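Lmo1340 protein (Listeria monocytogenes, PDB 4NLM) is of unknown function but is probably a surface lipoprotein, much of its chain forming a YqgU-like six-bladed beta-propeller domain. Local coordinates at residues F279-F284 against D308-K313; F284-P289 against K303-D308. All coordinates share one frame; numbering follows the deposited sequence.

Contact 1. Residues F279-F284 against D308-K313; sequences FDKNTF and DPTNKK
T310 grips the backbone carbonyl of K281 twice. Its amide N lies 3.1 Å from K281 O, almost straight out along the C=O axis, while its hydroxyl OG1 donates to the same K281 O over 2.8 Å from above the carbonyl plane. Threonine suits this place because OG1 stands beside its own backbone N (chi1 -64°), so that hydroxyl and amide converge on one acceptor. The same carbonyl oxygen also abuts the CG-CD side of the P309 ring, with K281 O 3.2 Å from P309 CD; proline's restricted phi fits the helical-type turn that follows D308.

A second polar group joins N282 to D308. The two side chains run side by side, pointing the same way, but their amide and carboxylate planes stand 83° apart. N282 ND2 gives D308 OD1 a bond of 3.1 Å on the syn side, nearly straight at 165°; its link to D308 OD2 is weak. From the opposite face of the carboxylate, N311 N donates to D308 OD1 over 3.0 Å. The aspartate thus closes its own Asx motif while holding the facing turn.

That facing turn, type I from D280 to T283, is reinforced by D280 OD1, which accepts from N282 N at 2.8 Å in an Asx turn; K281 O, at its second position, faces T310.

The contact lies at the surface, between the loop leading into strand 284-289 and the tight turn, with its G1 bulge, that connects strands 302-308 and 313-321. Strand 255-266 lies alongside, where F256 and F257 meet P309.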
# COMPACT_ATOMS: atom_id res chain seq x y z
N PHE A 279 -3.16 8.90 0.56
CA PHE A 279 -4.16 9.96 0.59
C PHE A 279 -3.93 10.94 1.73
O PHE A 279 -3.17 10.67 2.67
CB PHE A 279 -5.58 9.36 0.64
CG PHE A 279 -5.86 8.51 1.85
CD1 PHE A 279 -6.24 9.09 3.07
CD2 PHE A 279 -5.75 7.13 1.81
CE1 PHE A 279 -6.53 8.30 4.15
CE2 PHE A 279 -6.00 6.37 2.92
CZ PHE A 279 -6.38 6.95 4.09
N ASP A 280 -4.60 12.08 1.62
CA ASP A 280 -4.54 13.09 2.64
C ASP A 280 -5.86 13.87 2.69
O ASP A 280 -6.79 13.57 1.96
CB ASP A 280 -3.29 13.97 2.47
CG ASP A 280 -3.29 14.75 1.18
OD1 ASP A 280 -4.34 15.28 0.80
OD2 ASP A 280 -2.22 14.87 0.55
N LYS A 281 -5.93 14.89 3.54
CA LYS A 281 -7.15 15.65 3.73
C LYS A 281 -7.68 16.30 2.46
O LYS A 281 -8.85 16.64 2.40
CB LYS A 281 -6.92 16.76 4.75
CG LYS A 281 -5.96 17.81 4.23
CD LYS A 281 -5.75 18.90 5.27
CE LYS A 281 -4.71 19.93 4.86
NZ LYS A 281 -4.58 21.06 5.82
N ASN A 282 -6.80 16.52 1.48
CA ASN A 282 -7.21 17.14 0.21
C ASN A 282 -7.19 16.28 -1.06
O ASN A 282 -7.63 16.77 -2.10
CB ASN A 282 -6.34 18.36 -0.07
CG ASN A 282 -6.53 19.47 0.93
OD1 ASN A 282 -5.61 19.90 1.63
ND2 ASN A 282 -7.74 19.91 1.02
N THR A 283 -6.68 15.07 -0.96
CA THR A 283 -6.55 14.24 -2.16
C THR A 283 -6.77 12.79 -1.79
O THR A 283 -6.00 12.20 -1.03
CB THR A 283 -5.16 14.39 -2.85
OG1 THR A 283 -4.90 15.77 -3.19
CG2 THR A 283 -5.07 13.56 -4.10
N PHE A 284 -7.84 12.24 -2.35
CA PHE A 284 -8.14 10.82 -2.25
C PHE A 284 -8.50 10.36 -3.66
O PHE A 284 -9.48 10.79 -4.24
CB PHE A 284 -9.28 10.54 -1.30
CG PHE A 284 -9.65 9.09 -1.23
CD1 PHE A 284 -8.87 8.18 -0.55
CD2 PHE A 284 -10.78 8.63 -1.85
CE1 PHE A 284 -9.19 6.84 -0.49
CE2 PHE A 284 -11.12 7.27 -1.78
CZ PHE A 284 -10.33 6.39 -1.11
N ASP A 308 -11.52 15.62 -2.99
CA ASP A 308 -10.92 16.49 -1.99
C ASP A 308 -11.93 16.50 -0.84
O ASP A 308 -12.92 17.22 -0.87
CB ASP A 308 -10.71 17.91 -2.53
CG ASP A 308 -10.08 18.86 -1.51
OD1 ASP A 308 -10.17 18.61 -0.30
OD2 ASP A 308 -9.56 19.88 -1.96
N PRO A 309 -11.69 15.70 0.21
CA PRO A 309 -12.71 15.58 1.26
C PRO A 309 -12.87 16.86 2.09
O PRO A 309 -13.96 17.11 2.59
CB PRO A 309 -12.24 14.42 2.13
CG PRO A 309 -10.84 14.17 1.76
CD PRO A 309 -10.56 14.80 0.43
N THR A 310 -11.80 17.64 2.23
CA THR A 310 -11.90 18.90 2.98
C THR A 310 -12.75 19.92 2.22
O THR A 310 -13.62 20.60 2.81
CB THR A 310 -10.48 19.44 3.29
OG1 THR A 310 -9.83 18.52 4.16
CG2 THR A 310 -10.51 20.82 4.00
N ASN A 311 -12.51 20.02 0.92
CA ASN A 311 -13.24 20.96 0.09
C ASN A 311 -14.56 20.40 -0.42
O ASN A 311 -15.34 21.10 -1.06
CB ASN A 311 -12.36 21.42 -1.08
CG ASN A 311 -12.79 22.76 -1.63
OD1 ASN A 311 -13.26 23.63 -0.89
ND2 ASN A 311 -12.59 22.95 -2.93
N LYS A 312 -14.81 19.13 -0.11
CA LYS A 312 -16.04 18.46 -0.54
C LYS A 312 -16.23 18.51 -2.06
O LYS A 312 -17.32 18.84 -2.53
CB LYS A 312 -17.25 19.03 0.19
CG LYS A 312 -17.12 19.01 1.71
CD LYS A 312 -18.38 19.56 2.37
CE LYS A 312 -18.33 19.56 3.89
NZ LYS A 312 -18.35 18.19 4.46
N LYS A 313 -15.18 18.17 -2.80
CA LYS A 313 -15.19 18.22 -4.25
C LYS A 313 -14.78 16.88 -4.83
O LYS A 313 -13.91 16.20 -4.28
CB LYS A 313 -14.18 19.23 -4.77
CG LYS A 313 -14.13 19.37 -6.28
CD LYS A 313 -13.18 20.47 -6.74
CE LYS A 313 -13.12 20.53 -8.26
NZ LYS A 313 -12.30 21.67 -8.76

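Contact 2. Residues F284-P289 against K303-D308; sequences FLTFVP and KLVKID
F284 and I307 begin a ladder of six backbone hydrogen bonds between two antiparallel strands. F284 pairs with I307, T286 with V305 and V288 with K303, each as a hydrogen-bonded pair; I307 N to F284 O is 2.8 Å and V305 N to T286 O is 2.9 Å, the latter almost straight at 177°. Between them L285-K306 and F287-L304 are non-hydrogen-bonded pairs, where CA-H groups point at carbonyls: L285 CA is 3.3 Å from V305 O. The strand directions differ by 150°, and the axes approach to 4.7 Å.

One face carries F284, T286, V288, V305 and I307, joined by apolar contacts, T286 through its methyl, and K303, whose aliphatic chain flanks V288. I307 CD1 meets the edge of the F284 ring, 4.1 Å from F284 CD2. With CG1 anti to the carbonyl carbon (chi1 -55°) in the conformer described, V305 turns CG2 to touch both T286 CG2 and V288 CG2, 3.7 Å from the latter. Beta-branched residues suit such extended backbone, and T286 spends its hydroxyl on the carbonyl of F287, leaving its methyl for V305.

The other face is built on F287 and L304, whose side chains pass at a slant. L304 CD1 sits over the centre of the F287 ring, 4.0 Å from its centroid, a CH-pi contact in which leucine's branch sets one methyl squarely over the ring. Farther along, L285 CD2 packs on K306 CB at 3.5 Å; the lysine's aliphatic root serves as packing surface while its long chain leads the amine away.

Strand 313-321 pairs with the far side of 302-308; on its other side 284-289 bonds through L285 and F287 to D276 and Y274. I326 of strand 326-328 packs against L285, F287 and L304, whereas Y259 of strand 255-266 meets V288 and I307 on the opposite face.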
# COMPACT_ATOMS: atom_id res chain seq x y z
N PHE A 284 -7.84 12.24 -2.35
CA PHE A 284 -8.14 10.82 -2.25
C PHE A 284 -8.50 10.36 -3.66
O PHE A 284 -9.48 10.79 -4.24
CB PHE A 284 -9.28 10.54 -1.30
CG PHE A 284 -9.65 9.09 -1.23
CD1 PHE A 284 -8.87 8.18 -0.55
CD2 PHE A 284 -10.78 8.63 -1.85
CE1 PHE A 284 -9.19 6.84 -0.49
CE2 PHE A 284 -11.12 7.27 -1.78
CZ PHE A 284 -10.33 6.39 -1.11
N LEU A 285 -7.64 9.52 -4.21
CA LEU A 285 -7.83 8.99 -5.58
C LEU A 285 -8.36 7.59 -5.54
O LEU A 285 -7.83 6.74 -4.83
CB LEU A 285 -6.48 8.93 -6.28
CG LEU A 285 -5.75 10.24 -6.49
CD1 LEU A 285 -4.30 10.03 -6.90
CD2 LEU A 285 -6.46 11.06 -7.52
N THR A 286 -9.43 7.34 -6.29
CA THR A 286 -10.01 6.00 -6.34
C THR A 286 -10.65 5.74 -7.68
O THR A 286 -11.14 6.66 -8.34
CB THR A 286 -11.08 5.80 -5.24
OG1 THR A 286 -11.56 4.46 -5.22
CG2 THR A 286 -12.21 6.80 -5.34
N PHE A 287 -10.67 4.47 -8.06
CA PHE A 287 -11.53 4.04 -9.15
C PHE A 287 -12.95 3.92 -8.62
O PHE A 287 -13.20 3.61 -7.44
CB PHE A 287 -11.03 2.72 -9.79
CG PHE A 287 -9.78 2.95 -10.53
CD1 PHE A 287 -9.83 3.48 -11.81
CD2 PHE A 287 -8.55 2.66 -9.98
CE1 PHE A 287 -8.67 3.77 -12.49
CE2 PHE A 287 -7.41 2.94 -10.65
CZ PHE A 287 -7.46 3.47 -11.93
N VAL A 288 -13.90 4.18 -9.52
CA VAL A 288 -15.32 4.16 -9.22
C VAL A 288 -16.03 3.48 -10.40
O VAL A 288 -15.79 3.85 -11.52
CB VAL A 288 -15.86 5.59 -9.04
CG1 VAL A 288 -17.33 5.62 -8.78
CG2 VAL A 288 -15.18 6.29 -7.88
N PRO A 289 -16.96 2.56 -10.12
CA PRO A 289 -17.70 1.93 -11.20
C PRO A 289 -18.78 2.86 -11.72
O PRO A 289 -19.25 3.72 -11.01
CB PRO A 289 -18.37 0.71 -10.52
CG PRO A 289 -17.77 0.63 -9.16
CD PRO A 289 -17.31 1.99 -8.81
N LYS A 303 -14.13 4.79 -13.79
CA LYS A 303 -13.50 6.10 -13.92
C LYS A 303 -12.57 6.30 -12.72
O LYS A 303 -12.77 5.76 -11.67
CB LYS A 303 -14.48 7.23 -14.00
CG LYS A 303 -15.56 7.17 -13.00
CD LYS A 303 -16.39 8.43 -13.12
CE LYS A 303 -17.65 8.32 -12.32
NZ LYS A 303 -18.47 9.56 -12.54
N LEU A 304 -11.52 7.06 -12.98
CA LEU A 304 -10.57 7.45 -11.95
C LEU A 304 -10.97 8.83 -11.47
O LEU A 304 -11.02 9.78 -12.25
CB LEU A 304 -9.17 7.49 -12.51
CG LEU A 304 -8.12 7.96 -11.51
CD1 LEU A 304 -8.03 7.04 -10.30
CD2 LEU A 304 -6.78 8.03 -12.22
N VAL A 305 -11.25 8.94 -10.18
CA VAL A 305 -11.62 10.23 -9.65
C VAL A 305 -10.69 10.66 -8.56
O VAL A 305 -9.95 9.88 -7.96
CB VAL A 305 -13.04 10.23 -9.09
CG1 VAL A 305 -14.02 9.76 -10.15
CG2 VAL A 305 -13.14 9.40 -7.82
N LYS A 306 -10.68 11.98 -8.39
CA LYS A 306 -9.95 12.65 -7.31
C LYS A 306 -10.98 13.36 -6.43
O LYS A 306 -11.76 14.20 -6.91
CB LYS A 306 -8.86 13.59 -7.84
CG LYS A 306 -9.22 14.91 -8.47
CD LYS A 306 -7.92 15.69 -8.74
CE LYS A 306 -8.19 16.96 -9.53
NZ LYS A 306 -6.96 17.52 -10.16
N ILE A 307 -10.99 12.95 -5.18
CA ILE A 307 -11.86 13.57 -4.20
C ILE A 307 -11.04 14.40 -3.24
O ILE A 307 -9.98 14.01 -2.79
CB ILE A 307 -12.55 12.46 -3.39
CG1 ILE A 307 -13.49 11.75 -4.35
CG2 ILE A 307 -13.28 12.98 -2.15
CD1 ILE A 307 -13.91 10.43 -3.79
N ASP A 308 -11.52 15.62 -2.99
CA ASP A 308 -10.92 16.49 -1.99
C ASP A 308 -11.93 16.50 -0.84
O ASP A 308 -12.92 17.22 -0.87
CB ASP A 308 -10.71 17.91 -2.53
CG ASP A 308 -10.08 18.86 -1.51
OD1 ASP A 308 -10.17 18.61 -0.30
OD2 ASP A 308 -9.56 19.88 -1.96

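How the contacts relate
Contact 2 is nested along the chain within the loop that contact 1 closes: 279-284 leads into strand 284-289, the chain returns along 302-308, and 308-313 turns it into strand 313-321. F284 and D308 belong to both contacts, whose centres are 11 Å apart, and I307 CG2 touches K313 O at 3.9 Å. Both belong to the antiparallel sheet of strands 284-289, 302-308 and 313-321 and its turns, on the same side of the chain's centre, consistent with part of a propeller blade. Contact 2 supplies the buried hydrogen-bonded ladder; beyond its end, contact 1 joins the two turns at the surface by side-chain and backbone hydrogen bonds.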